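Local coordinates for protein proline dehydrogenase (Bradyrhizobium japonicum USDA 110, PDB 3HAZ) that probably oxidizes proline to glutamate in two steps, using an FAD-dependent proline dehydrogenase and an NAD-dependent 1-pyrroline-5-carboxylate dehydrogenase joined in one chain, at residues E48-R53 / A471-Y476; N765-D770 / G919-I924; R798-Q803 / L892-Y897. All blocks are in the same frame, centred on the assembly; numbering follows the deposited sequence.

Contact 1 of 3, residues E48-R53 / A471-Y476; sequences EAIRKR and AQAADY
Arg51 turns its CG anti to its own carbonyl carbon (chi1 -67°) and then runs out straight, while Tyr476 sets its ring with a similar first torsion (chi1 -73°), and the two side chains run antiparallel alongside one another. The arginine reaches the backbone carbonyls of Gln472 and Ala473. There Arg51 NE gives Ala473 O a short, nearly straight bond of 2.7 Å, and NH2 reaches Gln472 O at 3.2 Å; both carbonyls lie close to the guanidinium plane. Gln472 O also takes Asp475 N, which arrives from the opposite face of the carbonyl. NH2 has a further acceptor in Val478 O, so the guanidinium is held in its rotation. Tyr476 CD1 sits over one guanidinium face, 3.6 Å from NE of Arg51, with the two planes steeply inclined. In return, the phenol OH makes a weak bond to Arg51 O, where helix 33-50 has just ended. Beside this, Ile50 CG2 rests on Ala473 CB at 4.1 Å. Phe67 of the second subunit meets the Tyr476 ring. An arginine side chain taking backbone carbonyls at the C-terminal part of helix 469-473 thus ties helix 33-50 to it, beside Phe469 of the FAD site.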
loop_
_atom_site.group_PDB
_atom_site.type_symbol
_atom_site.label_atom_id
_atom_site.label_comp_id
_atom_site.label_asym_id
_atom_site.label_seq_id
_atom_site.Cartn_x
_atom_site.Cartn_y
_atom_site.Cartn_z
ATOM N N GLU A 48 27.360 -13.579 -33.845
ATOM C CA GLU A 48 27.857 -12.511 -34.714
ATOM C C GLU A 48 27.474 -12.764 -36.161
ATOM O O GLU A 48 27.014 -11.857 -36.858
ATOM C CB GLU A 48 29.379 -12.382 -34.612
ATOM C CG GLU A 48 29.856 -11.684 -33.362
ATOM C CD GLU A 48 31.350 -11.452 -33.371
ATOM O OE1 GLU A 48 32.089 -12.405 -33.695
ATOM O OE2 GLU A 48 31.784 -10.321 -33.054
ATOM N N ALA A 49 27.678 -13.997 -36.615
ATOM C CA ALA A 49 27.275 -14.379 -37.959
ATOM C C ALA A 49 25.764 -14.232 -38.117
ATOM O O ALA A 49 25.283 -13.737 -39.132
ATOM C CB ALA A 49 27.709 -15.815 -38.265
ATOM N N ILE A 50 25.016 -14.667 -37.108
ATOM C CA ILE A 50 23.565 -14.575 -37.166
ATOM C C ILE A 50 23.135 -13.121 -37.312
ATOM O O ILE A 50 22.193 -12.810 -38.038
ATOM C CB ILE A 50 22.904 -15.171 -35.910
ATOM C CG1 ILE A 50 23.020 -16.697 -35.911
ATOM C CG2 ILE A 50 21.441 -14.764 -35.840
ATOM C CD1 ILE A 50 22.551 -17.332 -34.608
ATOM N N ARG A 51 23.830 -12.228 -36.615
ATOM C CA ARG A 51 23.478 -10.812 -36.642
ATOM C C ARG A 51 24.192 -10.036 -37.744
ATOM O O ARG A 51 24.130 -8.807 -37.783
ATOM C CB ARG A 51 23.711 -10.174 -35.272
ATOM C CG ARG A 51 22.764 -10.713 -34.220
ATOM C CD ARG A 51 22.888 -9.969 -32.922
ATOM N NE ARG A 51 21.697 -10.171 -32.103
ATOM C CZ ARG A 51 21.549 -9.683 -30.879
ATOM N NH1 ARG A 51 22.524 -8.963 -30.333
ATOM N NH2 ARG A 51 20.431 -9.916 -30.201
ATOM N N LYS A 52 24.857 -10.750 -38.647
ATOM C CA LYS A 52 25.451 -10.100 -39.804
ATOM C C LYS A 52 24.341 -9.430 -40.610
ATOM O O LYS A 52 24.280 -8.203 -40.686
ATOM C CB LYS A 52 26.227 -11.100 -40.664
ATOM C CG LYS A 52 27.134 -10.450 -41.707
ATOM C CD LYS A 52 28.214 -11.417 -42.181
ATOM C CE LYS A 52 29.321 -10.703 -42.955
ATOM N NZ LYS A 52 28.958 -10.425 -44.378
ATOM N N ARG A 53 23.465 -10.251 -41.189
ATOM C CA ARG A 53 22.288 -9.796 -41.934
ATOM C C ARG A 53 22.640 -9.232 -43.312
ATOM O O ARG A 53 23.744 -9.432 -43.818
ATOM C CB ARG A 53 21.490 -8.762 -41.131
ATOM C CG ARG A 53 21.791 -7.323 -41.519
ATOM C CD ARG A 53 21.536 -6.367 -40.368
ATOM N NE ARG A 53 20.184 -5.815 -40.382
ATOM C CZ ARG A 53 19.812 -4.776 -41.123
ATOM N NH1 ARG A 53 20.689 -4.183 -41.922
ATOM N NH2 ARG A 53 18.563 -4.329 -41.070
ATOM N N ALA A 471 14.223 -15.656 -32.149
ATOM C CA ALA A 471 13.536 -14.375 -32.064
ATOM C C ALA A 471 14.429 -13.329 -31.407
ATOM O O ALA A 471 14.613 -12.235 -31.939
ATOM C CB ALA A 471 12.238 -14.519 -31.290
ATOM N N GLN A 472 14.976 -13.678 -30.246
ATOM C CA GLN A 472 15.833 -12.776 -29.493
ATOM C C GLN A 472 17.094 -12.385 -30.266
ATOM O O GLN A 472 17.477 -11.216 -30.293
ATOM C CB GLN A 472 16.201 -13.401 -28.152
ATOM C CG GLN A 472 14.998 -13.650 -27.264
ATOM C CD GLN A 472 15.378 -14.178 -25.900
ATOM O OE1 GLN A 472 16.400 -13.790 -25.330
ATOM N NE2 GLN A 472 14.552 -15.068 -25.362
ATOM N N ALA A 473 17.733 -13.360 -30.897
ATOM C CA ALA A 473 18.923 -13.076 -31.683
ATOM C C ALA A 473 18.601 -12.054 -32.767
ATOM O O ALA A 473 19.450 -11.257 -33.148
ATOM C CB ALA A 473 19.476 -14.347 -32.292
ATOM N N ALA A 474 17.363 -12.075 -33.249
ATOM C CA ALA A 474 16.940 -11.177 -34.320
ATOM C C ALA A 474 16.518 -9.810 -33.789
ATOM O O ALA A 474 16.210 -8.903 -34.561
ATOM C CB ALA A 474 15.807 -11.803 -35.113
ATOM N N ASP A 475 16.496 -9.671 -32.468
ATOM C CA ASP A 475 16.109 -8.425 -31.829
ATOM C C ASP A 475 17.357 -7.751 -31.270
ATOM O O ASP A 475 17.882 -8.161 -30.235
ATOM C CB ASP A 475 15.095 -8.698 -30.712
ATOM C CG ASP A 475 14.689 -7.441 -29.959
ATOM O OD1 ASP A 475 14.982 -6.325 -30.451
ATOM O OD2 ASP A 475 14.072 -7.574 -28.873
ATOM N N TYR A 476 17.831 -6.715 -31.954
ATOM C CA TYR A 476 19.112 -6.102 -31.598
ATOM C C TYR A 476 19.113 -5.370 -30.255
ATOM O O TYR A 476 20.149 -4.881 -29.809
ATOM C CB TYR A 476 19.624 -5.195 -32.722
ATOM C CG TYR A 476 20.129 -5.958 -33.927
ATOM C CD1 TYR A 476 20.359 -7.328 -33.859
ATOM C CD2 TYR A 476 20.403 -5.308 -35.121
ATOM C CE1 TYR A 476 20.828 -8.030 -34.959
ATOM C CE2 TYR A 476 20.880 -5.999 -36.222
ATOM C CZ TYR A 476 21.088 -7.358 -36.137
ATOM O OH TYR A 476 21.556 -8.043 -37.235
#

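Contact 2 of 3, residues N765-D770 / G919-I924; sequences NAMIAD and GVHSRI
Met767 and Gly919 face each other at the tightest point of two adjacent parallel strands in the mixed sheet of the aldehyde dehydrogenase part, their CA atoms only 4.1 Å apart. The Met767 chain is extended to SD and then bent at chi3, so that CE occupies the place where a side chain on Gly919 would begin. Its CG is 3.5 Å from Gly919 O, and SD meets the His921 ring obliquely, 3.8 Å from ND1, which is buried here without a hydrogen-bond partner in the model. The backbone ladder is regular. Gly919 N binds Ala766 O, Ile768 N binds Gly919 O, His921 N binds Ile768 O at a nearly straight 173°, and Asp770 N closes the row on His921 O at a longer 3.2 Å. Toward that end the strands part, Asp770 CA and Ser922 CA standing 5.8 Å apart. Side chains bridge this looser, still buried end. Asp770 swings CG between its backbone N and carbonyl carbon (chi1 69°), bringing OD2 to Ser922 OG, which donates on the syn side at 2.6 Å, 24° out of the carboxylate plane. Ser922 OG also accepts from Ile924 N, an ST turn leading into helix 925-934. Thr772 holds OD1. Ile768 and Val920 share the face packed by Ile931 of helix 925-934, strand 797-803 hydrogen-bonds along the other edge of 765-769, and Arg923 reaches out to helix 71-85 and Glu110.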
loop_
_atom_site.group_PDB
_atom_site.type_symbol
_atom_site.label_atom_id
_atom_site.label_comp_id
_atom_site.label_asym_id
_atom_site.label_seq_id
_atom_site.Cartn_x
_atom_site.Cartn_y
_atom_site.Cartn_z
ATOM N N ASN A 765 -28.625 -27.402 -30.906
ATOM C CA ASN A 765 -27.366 -26.671 -30.887
ATOM C C ASN A 765 -26.662 -26.688 -32.240
ATOM O O ASN A 765 -26.465 -27.748 -32.831
ATOM C CB ASN A 765 -26.460 -27.221 -29.779
ATOM C CG ASN A 765 -27.171 -27.291 -28.433
ATOM O OD1 ASN A 765 -27.836 -26.343 -28.022
ATOM N ND2 ASN A 765 -27.045 -28.423 -27.752
ATOM N N ALA A 766 -26.292 -25.501 -32.712
ATOM C CA ALA A 766 -25.650 -25.329 -34.008
ATOM C C ALA A 766 -24.165 -25.065 -33.861
ATOM O O ALA A 766 -23.692 -24.645 -32.803
ATOM C CB ALA A 766 -26.301 -24.173 -34.771
ATOM N N MET A 767 -23.433 -25.323 -34.938
ATOM C CA MET A 767 -22.070 -24.838 -35.084
ATOM C C MET A 767 -21.950 -24.137 -36.430
ATOM O O MET A 767 -22.502 -24.596 -37.426
ATOM C CB MET A 767 -21.050 -25.974 -35.002
ATOM C CG MET A 767 -19.629 -25.515 -35.331
ATOM S SD MET A 767 -18.383 -26.814 -35.217
ATOM C CE MET A 767 -18.275 -27.061 -33.443
ATOM N N ILE A 768 -21.238 -23.017 -36.454
ATOM C CA ILE A 768 -20.946 -22.343 -37.710
ATOM C C ILE A 768 -19.453 -22.452 -37.990
ATOM O O ILE A 768 -18.625 -22.039 -37.173
ATOM C CB ILE A 768 -21.368 -20.867 -37.671
ATOM C CG1 ILE A 768 -22.847 -20.744 -37.291
ATOM C CG2 ILE A 768 -21.089 -20.194 -39.011
ATOM C CD1 ILE A 768 -23.310 -19.306 -37.104
ATOM N N ALA A 769 -19.110 -23.051 -39.125
ATOM C CA ALA A 769 -17.714 -23.164 -39.541
ATOM C C ALA A 769 -17.515 -22.516 -40.913
ATOM O O ALA A 769 -18.181 -22.899 -41.878
ATOM C CB ALA A 769 -17.284 -24.635 -39.572
ATOM N N ASP A 770 -16.616 -21.533 -40.999
ATOM C CA ASP A 770 -16.318 -20.893 -42.284
ATOM C C ASP A 770 -15.036 -21.450 -42.892
ATOM O O ASP A 770 -14.399 -22.319 -42.299
ATOM C CB ASP A 770 -16.287 -19.354 -42.172
ATOM C CG ASP A 770 -15.105 -18.828 -41.368
ATOM O OD1 ASP A 770 -14.052 -19.495 -41.279
ATOM O OD2 ASP A 770 -15.227 -17.705 -40.838
ATOM N N GLY A 919 -21.435 -23.350 -31.423
ATOM C CA GLY A 919 -20.035 -23.447 -31.788
ATOM C C GLY A 919 -19.705 -22.526 -32.949
ATOM O O GLY A 919 -20.494 -22.401 -33.883
ATOM N N VAL A 920 -18.546 -21.872 -32.887
ATOM C CA VAL A 920 -18.065 -21.052 -33.996
ATOM C C VAL A 920 -16.615 -21.396 -34.309
ATOM O O VAL A 920 -15.745 -21.293 -33.444
ATOM C CB VAL A 920 -18.139 -19.534 -33.700
ATOM C CG1 VAL A 920 -17.676 -18.729 -34.924
ATOM C CG2 VAL A 920 -19.539 -19.126 -33.290
ATOM N N HIS A 921 -16.365 -21.812 -35.546
ATOM C CA HIS A 921 -15.014 -22.110 -36.001
ATOM C C HIS A 921 -14.619 -21.144 -37.103
ATOM O O HIS A 921 -15.194 -21.166 -38.194
ATOM C CB HIS A 921 -14.909 -23.548 -36.506
ATOM C CG HIS A 921 -14.327 -24.496 -35.507
ATOM N ND1 HIS A 921 -15.070 -25.055 -34.489
ATOM C CD2 HIS A 921 -13.069 -24.976 -35.362
ATOM C CE1 HIS A 921 -14.298 -25.846 -33.765
ATOM N NE2 HIS A 921 -13.081 -25.821 -34.280
ATOM N N SER A 922 -13.637 -20.301 -36.807
ATOM C CA SER A 922 -13.225 -19.251 -37.720
ATOM C C SER A 922 -11.950 -18.599 -37.244
ATOM O O SER A 922 -11.714 -18.483 -36.041
ATOM C CB SER A 922 -14.307 -18.184 -37.842
ATOM O OG SER A 922 -13.860 -17.102 -38.651
ATOM N N ARG A 923 -11.136 -18.172 -38.203
ATOM C CA ARG A 923 -9.928 -17.415 -37.923
ATOM C C ARG A 923 -10.301 -15.943 -37.742
ATOM O O ARG A 923 -9.563 -15.175 -37.128
ATOM C CB ARG A 923 -8.940 -17.572 -39.094
ATOM C CG ARG A 923 -7.490 -17.225 -38.778
ATOM C CD ARG A 923 -6.561 -17.798 -39.853
ATOM N NE ARG A 923 -6.601 -17.015 -41.082
ATOM C CZ ARG A 923 -6.371 -17.505 -42.295
ATOM N NH1 ARG A 923 -6.432 -16.706 -43.346
ATOM N NH2 ARG A 923 -6.090 -18.791 -42.464
ATOM N N ILE A 924 -11.468 -15.568 -38.260
ATOM C CA ILE A 924 -11.837 -14.160 -38.418
ATOM C C ILE A 924 -12.529 -13.541 -37.195
ATOM O O ILE A 924 -13.733 -13.714 -36.984
ATOM C CB ILE A 924 -12.720 -13.973 -39.667
ATOM C CG1 ILE A 924 -12.087 -14.693 -40.863
ATOM C CG2 ILE A 924 -12.932 -12.495 -39.957
ATOM C CD1 ILE A 924 -12.873 -14.566 -42.164
#

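Contact 3 of 3, residues R798-Q803 / L892-Y897; sequences RLLFVQ and LHVVRY
Val895 and Phe801 pack flank to flank, pointing the same way, at the apolar centre of two parallel strands in the mixed, mostly parallel sheet of the alpha/beta aldehyde dehydrogenase fold. Phe801 CD1 comes to 3.9 Å from Val895 CB, and on the same face CG2 of Val895 takes Leu799 CD1. The first torsion of Val895 (chi1 171°) divides its two methyls between these neighbours, CG1 going to the phenylalanine ring and CG2 to the leucine. On the reverse face Val894 is shared in the same way: its CG2 touches Leu800 CB at 4.1 Å, while its CG1 touches Val802 CG1 at 3.9 Å. Helix 902-911 packs against Phe801, and helices 775-787 and 804-819 cover the Leu800 and Val802 side. Between the two layers runs the parallel ladder, in which His893 O and Val895 O accept from Leu800 N and Val802 N, and Leu800 O and Val802 O from Val895 N and Tyr897 N; the two strand axes cross at -24°, the usual twist, while the spacing stays even.

Farther out, Tyr897 places its ring beside the strand end with CG between its backbone N and carbonyl carbon (chi1 72°). Gln803 CA then lies over one face, a CH-pi contact 4.2 Å from the Tyr897 ring centroid, and the extended glutamine chain goes on past the phenol, where its OE1 accepts from Ala771 N. Arg896 leaves the pair for Glu876 and Asp808. At the opposite end Arg798 sends its guanidinium to Gly791 O, near the NAD-binding Glu886 and the predicted catalytic Cys794. His893 NE2 is engaged by His848. The other ring nitrogen of His893, ND1, donates in the ring plane to Arg798 O at 3.0 Å, and that same oxygen takes His893 N from above the carbonyl plane.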
loop_
_atom_site.group_PDB
_atom_site.type_symbol
_atom_site.label_atom_id
_atom_site.label_comp_id
_atom_site.label_asym_id
_atom_site.label_seq_id
_atom_site.Cartn_x
_atom_site.Cartn_y
_atom_site.Cartn_z
ATOM N N ARG A 798 -26.037 -30.505 -32.849
ATOM C CA ARG A 798 -27.102 -31.141 -33.617
ATOM C C ARG A 798 -27.119 -30.643 -35.060
ATOM O O ARG A 798 -27.565 -31.354 -35.963
ATOM C CB ARG A 798 -28.473 -30.893 -32.968
ATOM C CG ARG A 798 -28.500 -31.100 -31.460
ATOM C CD ARG A 798 -28.229 -32.550 -31.097
ATOM N NE ARG A 798 -28.474 -32.823 -29.680
ATOM C CZ ARG A 798 -28.184 -33.979 -29.087
ATOM N NH1 ARG A 798 -28.439 -34.150 -27.798
ATOM N NH2 ARG A 798 -27.629 -34.964 -29.784
ATOM N N LEU A 799 -26.634 -29.424 -35.275
ATOM C CA LEU A 799 -26.726 -28.806 -36.592
ATOM C C LEU A 799 -25.451 -28.066 -36.998
ATOM O O LEU A 799 -25.143 -27.010 -36.456
ATOM C CB LEU A 799 -27.920 -27.853 -36.640
ATOM C CG LEU A 799 -28.200 -27.209 -37.996
ATOM C CD1 LEU A 799 -28.317 -28.279 -39.068
ATOM C CD2 LEU A 799 -29.469 -26.369 -37.928
ATOM N N LEU A 800 -24.719 -28.617 -37.963
ATOM C CA LEU A 800 -23.509 -27.966 -38.461
ATOM C C LEU A 800 -23.794 -27.140 -39.709
ATOM O O LEU A 800 -24.299 -27.666 -40.699
ATOM C CB LEU A 800 -22.422 -29.003 -38.776
ATOM C CG LEU A 800 -21.148 -28.498 -39.470
ATOM C CD1 LEU A 800 -20.335 -27.549 -38.577
ATOM C CD2 LEU A 800 -20.295 -29.674 -39.900
ATOM N N PHE A 801 -23.475 -25.848 -39.650
ATOM C CA PHE A 801 -23.464 -24.999 -40.837
ATOM C C PHE A 801 -22.017 -24.884 -41.320
ATOM O O PHE A 801 -21.128 -24.535 -40.547
ATOM C CB PHE A 801 -23.998 -23.600 -40.523
ATOM C CG PHE A 801 -25.458 -23.555 -40.162
ATOM C CD1 PHE A 801 -26.430 -23.400 -41.145
ATOM C CD2 PHE A 801 -25.861 -23.624 -38.833
ATOM C CE1 PHE A 801 -27.770 -23.327 -40.814
ATOM C CE2 PHE A 801 -27.201 -23.562 -38.498
ATOM C CZ PHE A 801 -28.158 -23.410 -39.487
ATOM N N VAL A 802 -21.780 -25.183 -42.592
ATOM C CA VAL A 802 -20.433 -25.152 -43.152
ATOM C C VAL A 802 -20.438 -24.438 -44.502
ATOM O O VAL A 802 -21.318 -24.681 -45.329
ATOM C CB VAL A 802 -19.878 -26.574 -43.337
ATOM C CG1 VAL A 802 -20.855 -27.416 -44.156
ATOM C CG2 VAL A 802 -18.511 -26.518 -44.010
ATOM N N GLN A 803 -19.476 -23.543 -44.716
ATOM C CA GLN A 803 -19.442 -22.762 -45.949
ATOM C C GLN A 803 -19.216 -23.695 -47.132
ATOM O O GLN A 803 -18.467 -24.666 -47.032
ATOM C CB GLN A 803 -18.375 -21.659 -45.894
ATOM C CG GLN A 803 -18.866 -20.354 -45.284
ATOM C CD GLN A 803 -17.769 -19.294 -45.165
ATOM O OE1 GLN A 803 -16.610 -19.546 -45.488
ATOM N NE2 GLN A 803 -18.136 -18.107 -44.695
ATOM N N LEU A 892 -25.927 -36.183 -36.342
ATOM C CA LEU A 892 -25.526 -34.870 -36.831
ATOM C C LEU A 892 -26.315 -34.477 -38.078
ATOM O O LEU A 892 -26.485 -35.278 -38.995
ATOM C CB LEU A 892 -24.027 -34.856 -37.144
ATOM C CG LEU A 892 -23.473 -33.558 -37.720
ATOM C CD1 LEU A 892 -23.490 -32.472 -36.646
ATOM C CD2 LEU A 892 -22.065 -33.778 -38.246
ATOM N N HIS A 893 -26.797 -33.238 -38.102
ATOM C CA HIS A 893 -27.423 -32.685 -39.293
ATOM C C HIS A 893 -26.522 -31.578 -39.827
ATOM O O HIS A 893 -25.963 -30.805 -39.048
ATOM C CB HIS A 893 -28.817 -32.140 -38.974
ATOM C CG HIS A 893 -29.693 -33.115 -38.255
ATOM N ND1 HIS A 893 -29.614 -33.321 -36.894
ATOM C CD2 HIS A 893 -30.658 -33.953 -38.706
ATOM C CE1 HIS A 893 -30.499 -34.236 -36.537
ATOM N NE2 HIS A 893 -31.144 -34.636 -37.617
ATOM N N VAL A 894 -26.368 -31.515 -41.151
ATOM C CA VAL A 894 -25.489 -30.532 -41.777
ATOM C C VAL A 894 -26.189 -29.709 -42.856
ATOM O O VAL A 894 -26.932 -30.240 -43.679
ATOM C CB VAL A 894 -24.248 -31.200 -42.408
ATOM C CG1 VAL A 894 -23.324 -30.144 -43.009
ATOM C CG2 VAL A 894 -23.513 -32.046 -41.377
ATOM N N VAL A 895 -25.939 -28.408 -42.843
ATOM C CA VAL A 895 -26.412 -27.518 -43.893
ATOM C C VAL A 895 -25.209 -26.741 -44.449
ATOM O O VAL A 895 -24.443 -26.152 -43.688
ATOM C CB VAL A 895 -27.449 -26.517 -43.344
ATOM C CG1 VAL A 895 -27.777 -25.456 -44.388
ATOM C CG2 VAL A 895 -28.704 -27.241 -42.887
ATOM N N ARG A 896 -25.025 -26.743 -45.765
ATOM C CA ARG A 896 -23.963 -25.922 -46.346
ATOM C C ARG A 896 -24.541 -24.572 -46.765
ATOM O O ARG A 896 -25.721 -24.476 -47.084
ATOM C CB ARG A 896 -23.248 -26.642 -47.504
ATOM C CG ARG A 896 -24.085 -26.888 -48.754
ATOM C CD ARG A 896 -23.288 -27.676 -49.784
ATOM N NE ARG A 896 -23.241 -29.098 -49.458
ATOM C CZ ARG A 896 -22.258 -29.919 -49.808
ATOM N NH1 ARG A 896 -22.316 -31.201 -49.468
ATOM N NH2 ARG A 896 -21.215 -29.464 -50.495
ATOM N N TYR A 897 -23.725 -23.523 -46.734
ATOM C CA TYR A 897 -24.232 -22.183 -47.025
ATOM C C TYR A 897 -23.222 -21.322 -47.787
ATOM O O TYR A 897 -22.010 -21.553 -47.726
ATOM C CB TYR A 897 -24.671 -21.468 -45.729
ATOM C CG TYR A 897 -23.521 -21.029 -44.843
ATOM C CD1 TYR A 897 -23.084 -19.704 -44.839
ATOM C CD2 TYR A 897 -22.864 -21.939 -44.024
ATOM C CE1 TYR A 897 -22.025 -19.299 -44.040
ATOM C CE2 TYR A 897 -21.805 -21.545 -43.221
ATOM C CZ TYR A 897 -21.390 -20.224 -43.231
ATOM O OH TYR A 897 -20.335 -19.829 -42.439
#

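In the fold
From the N terminus, contact 1 closes first, spanning the whole proline dehydrogenase barrel and bringing the short helix 469-473 back to the end of helix 33-50. It is finished before contact 2 opens, and their centres lie about 40 Å apart. Contact 2 then joins 765-770 to 919-924 in the aldehyde dehydrogenase part, and contact 3 (798-803 with 892-897) is nested inside that loop. The nested pair share one sheet: strands 765-769 and 797-803 are neighbours, linked by Met767 O to Phe801 N at 2.7 Å, giving the order 891-897, 797-803, 765-769, 917-921. Contact 1 thus belongs to the flavin half, contacts 2 and 3 to the NAD half.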